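Local atomic coordinates of ORF14 (Streptomyces clavuligerus, PDB entry 2WPX), a protein that probably acts as a tandem GNAT acyltransferase in clavulanic acid biosynthesis and binds acetyl-CoA. Residues 7-13 against 61-66; 69-75 against 87-93. All blocks are in the same frame, centred on the assembly; numbering follows the deposited sequence.

Contact 1 (7-13 against 61-66)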
ATOM      1  N   GLU A   7     -32.268  -9.170   6.121  1.00 47.16           N
ATOM      2  CA  GLU A   7     -31.638 -10.201   5.299  1.00 45.40           C
ATOM      3  C   GLU A   7     -30.442  -9.687   4.495  1.00 40.83           C
ATOM      4  O   GLU A   7     -30.568  -8.846   3.598  1.00 40.51           O
ATOM      5  CB  GLU A   7     -32.667 -10.784   4.354  1.00 47.78           C
ATOM      6  CG  GLU A   7     -33.449 -11.920   4.950  1.00 56.35           C
ATOM      7  CD  GLU A   7     -32.789 -13.256   4.651  1.00 62.54           C
ATOM      8  OE1 GLU A   7     -32.854 -13.699   3.476  1.00 64.09           O
ATOM      9  OE2 GLU A   7     -32.195 -13.856   5.585  1.00 65.86           O
ATOM     10  N   LEU A   8     -29.268 -10.203   4.776  1.00 37.38           N
ATOM     11  CA  LEU A   8     -28.117  -9.778   3.980  1.00 33.27           C
ATOM     12  C   LEU A   8     -27.806 -10.821   2.937  1.00 31.91           C
ATOM     13  O   LEU A   8     -27.721 -11.992   3.254  1.00 32.52           O
ATOM     14  CB  LEU A   8     -26.894  -9.554   4.858  1.00 31.58           C
ATOM     15  CG  LEU A   8     -27.054  -8.437   5.893  1.00 31.58           C
ATOM     16  CD1 LEU A   8     -26.047  -8.595   7.058  1.00 29.20           C
ATOM     17  CD2 LEU A   8     -26.978  -7.053   5.242  1.00 28.41           C
ATOM     18  N   GLU A   9     -27.642 -10.387   1.698  1.00 29.88           N
ATOM     19  CA  GLU A   9     -27.247 -11.255   0.613  1.00 29.74           C
ATOM     20  C   GLU A   9     -25.732 -11.075   0.298  1.00 27.20           C
ATOM     21  O   GLU A   9     -25.267  -9.959   0.059  1.00 25.78           O
ATOM     22  CB  GLU A   9     -28.078 -10.882  -0.592  1.00 30.45           C
ATOM     23  CG  GLU A   9     -28.254 -11.959  -1.607  1.00 33.22           C
ATOM     24  CD  GLU A   9     -28.556 -11.345  -2.949  1.00 36.26           C
ATOM     25  OE1 GLU A   9     -28.662 -12.100  -3.941  1.00 37.71           O
ATOM     26  OE2 GLU A   9     -28.658 -10.086  -3.005  1.00 34.98           O
ATOM     27  N   PHE A  10     -24.970 -12.172   0.350  1.00 27.51           N
ATOM     28  CA  PHE A  10     -23.562 -12.209  -0.089  1.00 25.94           C
ATOM     29  C   PHE A  10     -23.458 -12.692  -1.530  1.00 26.15           C
ATOM     30  O   PHE A  10     -23.871 -13.783  -1.848  1.00 28.77           O
ATOM     31  CB  PHE A  10     -22.712 -13.103   0.818  1.00 26.10           C
ATOM     32  CG  PHE A  10     -22.627 -12.603   2.220  1.00 27.27           C
ATOM     33  CD1 PHE A  10     -21.603 -11.741   2.594  1.00 26.43           C
ATOM     34  CD2 PHE A  10     -23.592 -12.957   3.158  1.00 29.35           C
ATOM     35  CE1 PHE A  10     -21.519 -11.251   3.895  1.00 28.50           C
ATOM     36  CE2 PHE A  10     -23.522 -12.476   4.481  1.00 31.33           C
ATOM     37  CZ  PHE A  10     -22.483 -11.606   4.847  1.00 30.65           C
ATOM     38  N   VAL A  11     -22.923 -11.851  -2.392  1.00 25.00           N
ATOM     39  CA  VAL A  11     -22.777 -12.153  -3.805  1.00 25.53           C
ATOM     40  C   VAL A  11     -21.295 -11.881  -4.150  1.00 23.93           C
ATOM     41  O   VAL A  11     -20.729 -10.905  -3.689  1.00 22.98           O
ATOM     42  CB  VAL A  11     -23.727 -11.221  -4.629  1.00 26.23           C
ATOM     43  CG1 VAL A  11     -23.919  -9.976  -3.889  1.00 23.72           C
ATOM     44  CG2 VAL A  11     -23.167 -10.884  -6.026  1.00 24.63           C
ATOM     45  N   PRO A  12     -20.654 -12.779  -4.898  1.00 23.60           N
ATOM     46  CA  PRO A  12     -19.286 -12.484  -5.289  1.00 21.94           C
ATOM     47  C   PRO A  12     -19.207 -11.173  -6.094  1.00 20.71           C
ATOM     48  O   PRO A  12     -20.112 -10.818  -6.836  1.00 20.23           O
ATOM     49  CB  PRO A  12     -18.890 -13.687  -6.162  1.00 21.86           C
ATOM     50  CG  PRO A  12     -19.732 -14.790  -5.683  1.00 24.84           C
ATOM     51  CD  PRO A  12     -21.048 -14.158  -5.232  1.00 25.52           C
ATOM     52  N   LEU A  13     -18.092 -10.478  -5.930  1.00 19.64           N
ATOM     53  CA  LEU A  13     -17.758  -9.308  -6.696  1.00 19.44           C
ATOM     54  C   LEU A  13     -16.838  -9.707  -7.891  1.00 20.74           C
ATOM     55  O   LEU A  13     -15.679 -10.027  -7.727  1.00 21.04           O
ATOM     56  CB  LEU A  13     -17.090  -8.327  -5.734  1.00 18.61           C
ATOM     57  CG  LEU A  13     -16.489  -7.026  -6.259  1.00 18.28           C
ATOM     58  CD1 LEU A  13     -17.492  -6.351  -7.224  1.00 18.20           C
ATOM     59  CD2 LEU A  13     -16.147  -6.160  -5.063  1.00 13.35           C
ATOM     60  N   ASP A  61     -13.286 -11.984  -3.605  1.00 16.47           N
ATOM     61  CA  ASP A  61     -13.937 -10.659  -3.405  1.00 16.92           C
ATOM     62  C   ASP A  61     -15.453 -10.760  -3.296  1.00 17.06           C
ATOM     63  O   ASP A  61     -16.105 -11.429  -4.092  1.00 18.76           O
ATOM     64  CB  ASP A  61     -13.577  -9.727  -4.558  1.00 16.69           C
ATOM     65  CG  ASP A  61     -12.107  -9.472  -4.627  1.00 19.07           C
ATOM     66  OD1 ASP A  61     -11.507  -9.510  -3.531  1.00 20.07           O
ATOM     67  OD2 ASP A  61     -11.550  -9.257  -5.734  1.00 19.49           O
ATOM     68  N   TRP A  62     -16.024 -10.105  -2.303  1.00 16.98           N
ATOM     69  CA  TRP A  62     -17.460 -10.163  -2.119  1.00 17.09           C
ATOM     70  C   TRP A  62     -18.085  -8.798  -1.857  1.00 18.05           C
ATOM     71  O   TRP A  62     -17.442  -7.879  -1.325  1.00 18.15           O
ATOM     72  CB  TRP A  62     -17.725 -11.032  -0.923  1.00 17.31           C
ATOM     73  CG  TRP A  62     -17.356 -12.452  -1.166  1.00 16.93           C
ATOM     74  CD1 TRP A  62     -16.101 -13.017  -1.134  1.00 14.26           C
ATOM     75  CD2 TRP A  62     -18.261 -13.489  -1.475  1.00 19.42           C
ATOM     76  NE1 TRP A  62     -16.184 -14.370  -1.393  1.00 18.05           N
ATOM     77  CE2 TRP A  62     -17.499 -14.688  -1.619  1.00 20.55           C
ATOM     78  CE3 TRP A  62     -19.658 -13.542  -1.617  1.00 19.98           C
ATOM     79  CZ2 TRP A  62     -18.088 -15.913  -1.928  1.00 19.71           C
ATOM     80  CZ3 TRP A  62     -20.245 -14.761  -1.902  1.00 20.59           C
ATOM     81  CH2 TRP A  62     -19.458 -15.932  -2.068  1.00 21.83           C
ATOM     82  N   VAL A  63     -19.353  -8.661  -2.223  1.00 18.87           N
ATOM     83  CA  VAL A  63     -20.165  -7.596  -1.675  1.00 18.34           C
ATOM     84  C   VAL A  63     -21.314  -8.130  -0.851  1.00 19.18           C
ATOM     85  O   VAL A  63     -21.684  -9.317  -0.937  1.00 20.01           O
ATOM     86  CB  VAL A  63     -20.691  -6.609  -2.765  1.00 18.96           C
ATOM     87  CG1 VAL A  63     -19.550  -5.837  -3.384  1.00 15.67           C
ATOM     88  CG2 VAL A  63     -21.538  -7.341  -3.797  1.00 17.31           C
ATOM     89  N   VAL A  64     -21.909  -7.249  -0.050  1.00 19.78           N
ATOM     90  CA  VAL A  64     -23.121  -7.650   0.668  1.00 19.54           C
ATOM     91  C   VAL A  64     -24.275  -6.704   0.288  1.00 19.86           C
ATOM     92  O   VAL A  64     -24.092  -5.490   0.187  1.00 19.22           O
ATOM     93  CB  VAL A  64     -22.912  -7.823   2.184  1.00 19.36           C
ATOM     94  CG1 VAL A  64     -22.648  -6.493   2.878  1.00 17.41           C
ATOM     95  CG2 VAL A  64     -24.125  -8.552   2.781  1.00 21.50           C
ATOM     96  N   ARG A  65     -25.434  -7.281   0.011  1.00 19.51           N
ATOM     97  CA  ARG A  65     -26.569  -6.497  -0.412  1.00 20.26           C
ATOM     98  C   ARG A  65     -27.719  -6.506   0.588  1.00 20.73           C
ATOM     99  O   ARG A  65     -27.968  -7.478   1.324  1.00 19.18           O
ATOM    100  CB  ARG A  65     -27.053  -6.969  -1.785  1.00 21.60           C
ATOM    101  CG  ARG A  65     -25.985  -6.766  -2.861  1.00 22.83           C
ATOM    102  CD  ARG A  65     -26.591  -6.744  -4.236  1.00 28.94           C
ATOM    103  NE  ARG A  65     -27.327  -7.984  -4.463  1.00 32.22           N
ATOM    104  CZ  ARG A  65     -27.323  -8.652  -5.609  1.00 33.71           C
ATOM    105  NH1 ARG A  65     -26.607  -8.231  -6.663  1.00 31.98           N
ATOM    106  NH2 ARG A  65     -28.005  -9.772  -5.683  1.00 34.88           N
ATOM    107  N   SER A  66     -28.394  -5.369   0.650  1.00 20.70           N
ATOM    108  CA  SER A  66     -29.557  -5.269   1.502  1.00 20.53           C
ATOM    109  C   SER A  66     -30.634  -4.600   0.674  1.00 21.16           C
ATOM    110  O   SER A  66     -30.456  -3.472   0.202  1.00 20.74           O
ATOM    111  CB  SER A  66     -29.244  -4.471   2.787  1.00 20.41           C
ATOM    112  OG  SER A  66     -30.394  -4.312   3.598  1.00 20.82           O
TER
HETATM  113  O   HOH W   1     -31.234  -6.396   4.779  1.00  3.50           O
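Phe10 and Val64 face each other at a non-hydrogen-bonded position of the antiparallel pair that begins a GNAT domain, strand 9-12 lying at the edge of the sheet. On the face that helix 101-115 covers, packing is close. With Val64 chi1 at 69°, CG1 lies between the backbone N and the carbonyl carbon, and CG2 is turned anti to N, over the centre of the Phe10 ring in a CH-pi contact, 4.0 Å from its centroid; Val64 CG2 also meets Leu8 CB at 3.6 Å. The Trp62 ring is covered in a similar way: Pro12 CG lies over a face of its six-membered ring, again 4.0 Å from the centroid, while Phe10 O comes to the ring edge. On the other face Val11 CG1 touches Val63 CG2 at 3.6 Å, and Leu13 lodges nearby with its N-H bonded to Asp61 O.

The N-terminal end is looser and wetter. A water bridges Glu7 O, to which it donates, and Ser66 OG. Glu9, at the surface, runs alongside Arg65. The guanidinium grips the carboxylate side-on, the two planes turned 47° apart, with Val11 CG1 over one guanidinium face. A single oxygen, Glu9 OE2, accepts from both Arg65 NE at 2.9 Å and Arg65 NH2 at 2.8 Å.

Contact 2 (69-75 against 87-93); sequences RVVGALR and VDQLLVH. With ACO (acetyl coenzyme *a), chain C.
Leu90 and Val92 stand opposite Leu74 and Gly72 in the hairpin of strands 69-79 and 84-92, yet their own backbone groups serve acetyl-CoA: the cofactor lies along the edge of strand 89-92 turned from strand 69-75, much as another strand would. Its N4P donates to Leu90 O at 2.9 Å, and Val92 N donates to its O9P. This is the GNAT way of holding the pantetheine arm. The side chains add to the grip. Leu90 CB lies 3.7 Å from the thioester carbonyl oxygen of the cofactor, and both methyls of Val92 lie against its pyrophosphate oxygen O5A, CG2 also touching CCP of the arm.

Toward strand 69-75 the ladder is regular in the middle, where Ala73 and Leu91 exchange two bonds in the carbonyl planes. At one end it is deformed. Asp88 and Gln89 both face Arg75 in a classic beta bulge, so that Arg75 O accepts from two successive amides, Asp88 N at 2.8 Å and Gln89 N at 3.3 Å. Arg75 CG rests 3.6 Å from Gln89 CB, while its guanidinium leads away to a salt bridge with Asp61. At the other end His93 N reaches Val71 O in a nearly straight bond (176°) from above the carbonyl plane. The imidazole, carried by CG anti to the backbone N (His93 chi1 179°), meets Arg69 with the two planes 66° apart, Arg69 NH2 approaching His93 CE1 to 3.3 Å.

The principle is one of register. Because Gly72-Val92 and Leu74-Leu90 are non-hydrogen-bonded pairs, the N-H and C=O of Val92 and Leu90 point away from strand 69-75. The pairing that fixes strand 89-92 thus also presents Leu90 O and Val92 N to the cofactor, consistent with a site that recognises the arm through main-chain amides.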
ATOM      1  N   ARG A  69     -29.433  -3.636  -2.796  1.00 22.97           N
ATOM      2  CA  ARG A  69     -28.265  -2.748  -3.007  1.00 21.52           C
ATOM      3  C   ARG A  69     -27.081  -3.103  -2.133  1.00 19.76           C
ATOM      4  O   ARG A  69     -27.220  -3.622  -1.019  1.00 19.61           O
ATOM      5  CB  ARG A  69     -28.584  -1.249  -2.846  1.00 22.70           C
ATOM      6  CG  ARG A  69     -29.678  -0.933  -1.836  1.00 22.70           C
ATOM      7  CD  ARG A  69     -29.201  -0.530  -0.438  1.00 23.13           C
ATOM      8  NE  ARG A  69     -28.563   0.780  -0.404  1.00 20.40           N
ATOM      9  CZ  ARG A  69     -28.547   1.649   0.623  1.00 16.74           C
ATOM     10  NH1 ARG A  69     -29.190   1.470   1.777  1.00  9.65           N
ATOM     11  NH2 ARG A  69     -27.853   2.757   0.429  1.00 17.95           N
ATOM     12  N   VAL A  70     -25.909  -2.826  -2.679  1.00 18.80           N
ATOM     13  CA  VAL A  70     -24.653  -3.097  -1.989  1.00 16.94           C
ATOM     14  C   VAL A  70     -24.589  -2.202  -0.772  1.00 16.91           C
ATOM     15  O   VAL A  70     -24.757  -0.981  -0.885  1.00 16.48           O
ATOM     16  CB  VAL A  70     -23.478  -2.799  -2.895  1.00 15.23           C
ATOM     17  CG1 VAL A  70     -22.187  -2.932  -2.149  1.00 15.54           C
ATOM     18  CG2 VAL A  70     -23.501  -3.749  -4.059  1.00 16.80           C
ATOM     19  N   VAL A  71     -24.346  -2.792   0.387  1.00 15.83           N
ATOM     20  CA  VAL A  71     -24.175  -1.986   1.548  1.00 16.71           C
ATOM     21  C   VAL A  71     -22.868  -2.306   2.230  1.00 16.90           C
ATOM     22  O   VAL A  71     -22.577  -1.765   3.314  1.00 19.35           O
ATOM     23  CB  VAL A  71     -25.380  -2.139   2.523  1.00 17.55           C
ATOM     24  CG1 VAL A  71     -26.612  -1.472   1.905  1.00 16.88           C
ATOM     25  CG2 VAL A  71     -25.643  -3.594   2.828  1.00 17.80           C
ATOM     26  N   GLY A  72     -22.050  -3.157   1.612  1.00 16.53           N
ATOM     27  CA  GLY A  72     -20.710  -3.424   2.162  1.00 15.21           C
ATOM     28  C   GLY A  72     -19.931  -4.357   1.269  1.00 15.18           C
ATOM     29  O   GLY A  72     -20.451  -4.881   0.289  1.00 15.18           O
ATOM     30  N   ALA A  73     -18.669  -4.568   1.603  1.00 14.79           N
ATOM     31  CA  ALA A  73     -17.784  -5.300   0.717  1.00 13.68           C
ATOM     32  C   ALA A  73     -16.750  -5.969   1.583  1.00 13.33           C
ATOM     33  O   ALA A  73     -16.331  -5.415   2.572  1.00 12.95           O
ATOM     34  CB  ALA A  73     -17.124  -4.343  -0.242  1.00 12.98           C
ATOM     35  N   LEU A  74     -16.374  -7.177   1.219  1.00 13.05           N
ATOM     36  CA  LEU A  74     -15.277  -7.864   1.886  1.00 13.36           C
ATOM     37  C   LEU A  74     -14.275  -8.365   0.860  1.00 12.53           C
ATOM     38  O   LEU A  74     -14.667  -9.035  -0.045  1.00 13.80           O
ATOM     39  CB  LEU A  74     -15.826  -9.092   2.615  1.00 13.39           C
ATOM     40  CG  LEU A  74     -14.826 -10.117   3.152  1.00 12.37           C
ATOM     41  CD1 LEU A  74     -14.106  -9.572   4.374  1.00 10.81           C
ATOM     42  CD2 LEU A  74     -15.559 -11.447   3.469  1.00  9.35           C
ATOM     43  N   ARG A  75     -12.995  -8.093   1.013  1.00 12.39           N
ATOM     44  CA  ARG A  75     -12.023  -8.600   0.044  1.00 12.33           C
ATOM     45  C   ARG A  75     -10.924  -9.320   0.799  1.00 12.91           C
ATOM     46  O   ARG A  75     -10.322  -8.748   1.705  1.00 14.53           O
ATOM     47  CB  ARG A  75     -11.418  -7.445  -0.774  1.00 12.56           C
ATOM     48  CG  ARG A  75     -12.463  -6.539  -1.512  1.00 11.64           C
ATOM     49  CD  ARG A  75     -11.804  -5.762  -2.737  1.00 14.37           C
ATOM     50  NE  ARG A  75     -11.168  -6.654  -3.733  1.00 13.04           N
ATOM     51  CZ  ARG A  75     -10.313  -6.220  -4.652  1.00 15.33           C
ATOM     52  NH1 ARG A  75     -10.030  -4.923  -4.710  1.00 15.64           N
ATOM     53  NH2 ARG A  75      -9.748  -7.063  -5.505  1.00 14.97           N
ATOM     54  N   VAL A  87      -7.186  -9.449   5.114  1.00 13.84           N
ATOM     55  CA  VAL A  87      -8.355  -8.651   4.796  1.00 14.26           C
ATOM     56  C   VAL A  87      -7.968  -7.412   4.049  1.00 15.55           C
ATOM     57  O   VAL A  87      -7.508  -6.478   4.646  1.00 16.54           O
ATOM     58  CB  VAL A  87      -9.183  -8.291   6.056  1.00 13.73           C
ATOM     59  CG1 VAL A  87     -10.400  -7.462   5.668  1.00 13.69           C
ATOM     60  CG2 VAL A  87      -9.629  -9.586   6.738  1.00 10.76           C
ATOM     61  N   ASP A  88      -8.144  -7.393   2.727  1.00 16.63           N
ATOM     62  CA  ASP A  88      -7.685  -6.230   1.990  1.00 18.23           C
ATOM     63  C   ASP A  88      -8.758  -5.158   2.001  1.00 17.62           C
ATOM     64  O   ASP A  88      -8.464  -4.003   1.734  1.00 18.21           O
ATOM     65  CB  ASP A  88      -7.331  -6.583   0.570  1.00 20.04           C
ATOM     66  CG  ASP A  88      -5.875  -6.954   0.415  1.00 26.85           C
ATOM     67  OD1 ASP A  88      -5.528  -7.384  -0.703  1.00 33.73           O
ATOM     68  OD2 ASP A  88      -5.048  -6.771   1.358  1.00 29.98           O
ATOM     69  N   GLN A  89      -9.991  -5.552   2.324  1.00 15.31           N
ATOM     70  CA  GLN A  89     -11.081  -4.622   2.436  1.00 15.91           C
ATOM     71  C   GLN A  89     -12.208  -5.188   3.263  1.00 15.14           C
ATOM     72  O   GLN A  89     -12.687  -6.296   2.993  1.00 15.91           O
ATOM     73  CB  GLN A  89     -11.609  -4.141   1.055  1.00 16.83           C
ATOM     74  CG  GLN A  89     -12.773  -3.153   1.158  1.00 14.68           C
ATOM     75  CD  GLN A  89     -13.346  -2.746  -0.213  1.00 16.96           C
ATOM     76  OE1 GLN A  89     -13.169  -1.604  -0.678  1.00 20.31           O
ATOM     77  NE2 GLN A  89     -14.009  -3.674  -0.869  1.00 15.74           N
ATOM     78  N   LEU A  90     -12.638  -4.426   4.263  1.00 14.58           N
ATOM     79  CA  LEU A  90     -13.882  -4.721   4.962  1.00 13.50           C
ATOM     80  C   LEU A  90     -14.586  -3.375   5.212  1.00 14.05           C
ATOM     81  O   LEU A  90     -14.217  -2.633   6.110  1.00 14.66           O
ATOM     82  CB  LEU A  90     -13.602  -5.475   6.292  1.00 13.07           C
ATOM     83  CG  LEU A  90     -14.815  -6.144   6.952  1.00 13.73           C
ATOM     84  CD1 LEU A  90     -14.404  -7.273   7.867  1.00 13.18           C
ATOM     85  CD2 LEU A  90     -15.745  -5.101   7.712  1.00  7.43           C
ATOM     86  N   LEU A  91     -15.623  -3.079   4.442  1.00 13.92           N
ATOM     87  CA  LEU A  91     -16.192  -1.738   4.389  1.00 14.29           C
ATOM     88  C   LEU A  91     -17.748  -1.768   4.475  1.00 14.48           C
ATOM     89  O   LEU A  91     -18.420  -2.585   3.823  1.00 15.52           O
ATOM     90  CB  LEU A  91     -15.729  -1.071   3.082  1.00 14.29           C
ATOM     91  CG  LEU A  91     -16.023   0.401   2.748  1.00 17.06           C
ATOM     92  CD1 LEU A  91     -15.355   0.844   1.491  1.00 18.93           C
ATOM     93  CD2 LEU A  91     -17.485   0.539   2.508  1.00 22.74           C
ATOM     94  N   VAL A  92     -18.315  -0.908   5.308  1.00 13.96           N
ATOM     95  CA  VAL A  92     -19.758  -0.881   5.500  1.00 13.63           C
ATOM     96  C   VAL A  92     -20.198   0.537   5.120  1.00 14.08           C
ATOM     97  O   VAL A  92     -19.514   1.516   5.457  1.00 13.93           O
ATOM     98  CB  VAL A  92     -20.106  -1.281   6.961  1.00 13.90           C
ATOM     99  CG1 VAL A  92     -21.561  -1.030   7.313  1.00 13.70           C
ATOM    100  CG2 VAL A  92     -19.809  -2.752   7.204  1.00 11.65           C
ATOM    101  N   HIS A  93     -21.249   0.625   4.317  1.00 13.94           N
ATOM    102  CA  HIS A  93     -21.816   1.903   3.880  1.00 15.08           C
ATOM    103  C   HIS A  93     -22.038   2.803   5.110  1.00 15.77           C
ATOM    104  O   HIS A  93     -22.710   2.404   6.086  1.00 16.90           O
ATOM    105  CB  HIS A  93     -23.128   1.632   3.091  1.00 15.37           C
ATOM    106  CG  HIS A  93     -23.853   2.869   2.597  1.00 16.45           C
ATOM    107  ND1 HIS A  93     -24.288   2.999   1.284  1.00 17.58           N
ATOM    108  CD2 HIS A  93     -24.304   3.973   3.250  1.00 13.80           C
ATOM    109  CE1 HIS A  93     -24.914   4.157   1.137  1.00 16.27           C
ATOM    110  NE2 HIS A  93     -24.946   4.761   2.318  1.00 16.09           N
TER
HETATM  111  N1A ACO C 401     -17.063   3.087  17.699  1.00 22.95           N
HETATM  112  C2A ACO C 401     -17.000   2.253  18.726  1.00 20.66           C
HETATM  113  N3A ACO C 401     -17.255   0.933  18.645  1.00 19.60           N
HETATM  114  C4A ACO C 401     -17.560   0.393  17.465  1.00 18.52           C
HETATM  115  C5A ACO C 401     -17.620   1.237  16.369  1.00 19.25           C
HETATM  116  C6A ACO C 401     -17.370   2.596  16.494  1.00 21.10           C
HETATM  117  N6A ACO C 401     -17.427   3.386  15.425  1.00 20.12           N
HETATM  118  N7A ACO C 401     -17.959   0.503  15.313  1.00 18.08           N
HETATM  119  C8A ACO C 401     -18.053  -0.763  15.714  1.00 15.12           C
HETATM  120  N9A ACO C 401     -17.824  -0.830  17.006  1.00 18.25           N
HETATM  121  C1B ACO C 401     -17.892  -2.132  17.703  1.00 21.89           C
HETATM  122  C2B ACO C 401     -19.068  -2.328  18.661  1.00 22.39           C
HETATM  123  O2B ACO C 401     -18.728  -3.386  19.549  1.00 22.87           O
HETATM  124  C3B ACO C 401     -20.111  -2.826  17.723  1.00 21.81           C
HETATM  125  O3B ACO C 401     -21.024  -3.710  18.342  1.00 28.74           O
HETATM  126  P3B ACO C 401     -22.403  -3.092  18.866  1.00 32.73           P
HETATM  127  O7A ACO C 401     -23.526  -4.109  19.475  1.00 35.84           O
HETATM  128  O8A ACO C 401     -22.303  -1.617  19.327  1.00 26.86           O
HETATM  129  O9A ACO C 401     -21.762  -3.252  20.217  1.00 34.76           O
HETATM  130  C4B ACO C 401     -19.338  -3.790  16.808  1.00 23.01           C
HETATM  131  O4B ACO C 401     -18.000  -3.241  16.704  1.00 19.79           O
HETATM  132  C5B ACO C 401     -20.408  -3.386  15.769  1.00 21.82           C
HETATM  133  O5B ACO C 401     -20.044  -3.741  14.583  1.00 21.79           O
HETATM  134  P1A ACO C 401     -21.037  -3.706  13.436  1.00 19.44           P
HETATM  135  O1A ACO C 401     -20.982  -5.177  12.805  1.00 21.23           O
HETATM  136  O2A ACO C 401     -22.430  -3.136  13.676  1.00 20.19           O
HETATM  137  O3A ACO C 401     -20.324  -2.542  12.676  1.00 17.45           O
HETATM  138  P2A ACO C 401     -20.257  -1.867  11.264  1.00 17.66           P
HETATM  139  O4A ACO C 401     -20.658  -0.386  11.596  1.00 11.01           O
HETATM  140  O5A ACO C 401     -21.162  -2.411  10.220  1.00 17.88           O
HETATM  141  O6A ACO C 401     -18.615  -1.853  11.073  1.00 18.09           O
HETATM  142  CBP ACO C 401     -16.523  -0.724  10.554  1.00 24.94           C
HETATM  143  CCP ACO C 401     -17.767  -1.441   9.990  1.00 26.92           C
HETATM  144  CDP ACO C 401     -17.018  -1.056  11.951  1.00 24.34           C
HETATM  145  CEP ACO C 401     -15.690  -1.760   9.892  1.00 24.79           C
HETATM  146  CAP ACO C 401     -17.004   0.546   9.805  1.00 21.93           C
HETATM  147  OAP ACO C 401     -16.642   1.627  10.603  1.00 29.68           O
HETATM  148  C9P ACO C 401     -16.243   0.734   8.474  1.00 17.22           C
HETATM  149  O9P ACO C 401     -16.657   0.230   7.439  1.00 13.82           O
HETATM  150  N8P ACO C 401     -15.259   1.635   8.490  1.00 14.60           N
HETATM  151  C7P ACO C 401     -14.420   1.917   7.309  1.00 14.99           C
HETATM  152  C6P ACO C 401     -13.736   0.596   6.982  1.00 15.52           C
HETATM  153  C5P ACO C 401     -12.769   0.089   8.039  1.00 16.95           C
HETATM  154  O5P ACO C 401     -12.062   0.835   8.700  1.00 18.75           O
HETATM  155  N4P ACO C 401     -12.729  -1.202   8.153  1.00 15.32           N
HETATM  156  C3P ACO C 401     -11.715  -1.833   8.972  1.00 22.45           C
HETATM  157  C2P ACO C 401     -12.322  -2.657  10.086  1.00 21.57           C
HETATM  158  S1P ACO C 401     -10.840  -3.301  10.898  1.00 22.43           S
HETATM  159  C   ACO C 401     -10.957  -4.933  10.404  1.00 21.60           C
HETATM  160  O   ACO C 401     -11.686  -5.209   9.450  1.00 19.97           O
HETATM  161  CH3 ACO C 401     -10.176  -5.958  11.228  1.00 21.11           C

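From the N terminus, strand 9-12 leads into helices 18-33 and 43-51 before strand 57-66 returns to pair with it, so contact 1 closes a long loop, about half of it helix. A short turn then opens strand 69-79, and contact 2 closes a hairpin with only eleven residues between its segments. The two are in series, neither nesting nor crossing. They join through the shared sheet: Val64 N and O probably bond to Gly72 O and Val71 N, a second classic bulge. Helix 101-115 packs over Phe10, Leu74 and Val92, uniting an edge strand with the cofactor-binding one, while helix 18-33 covers Val63 and Leu91 on the other face.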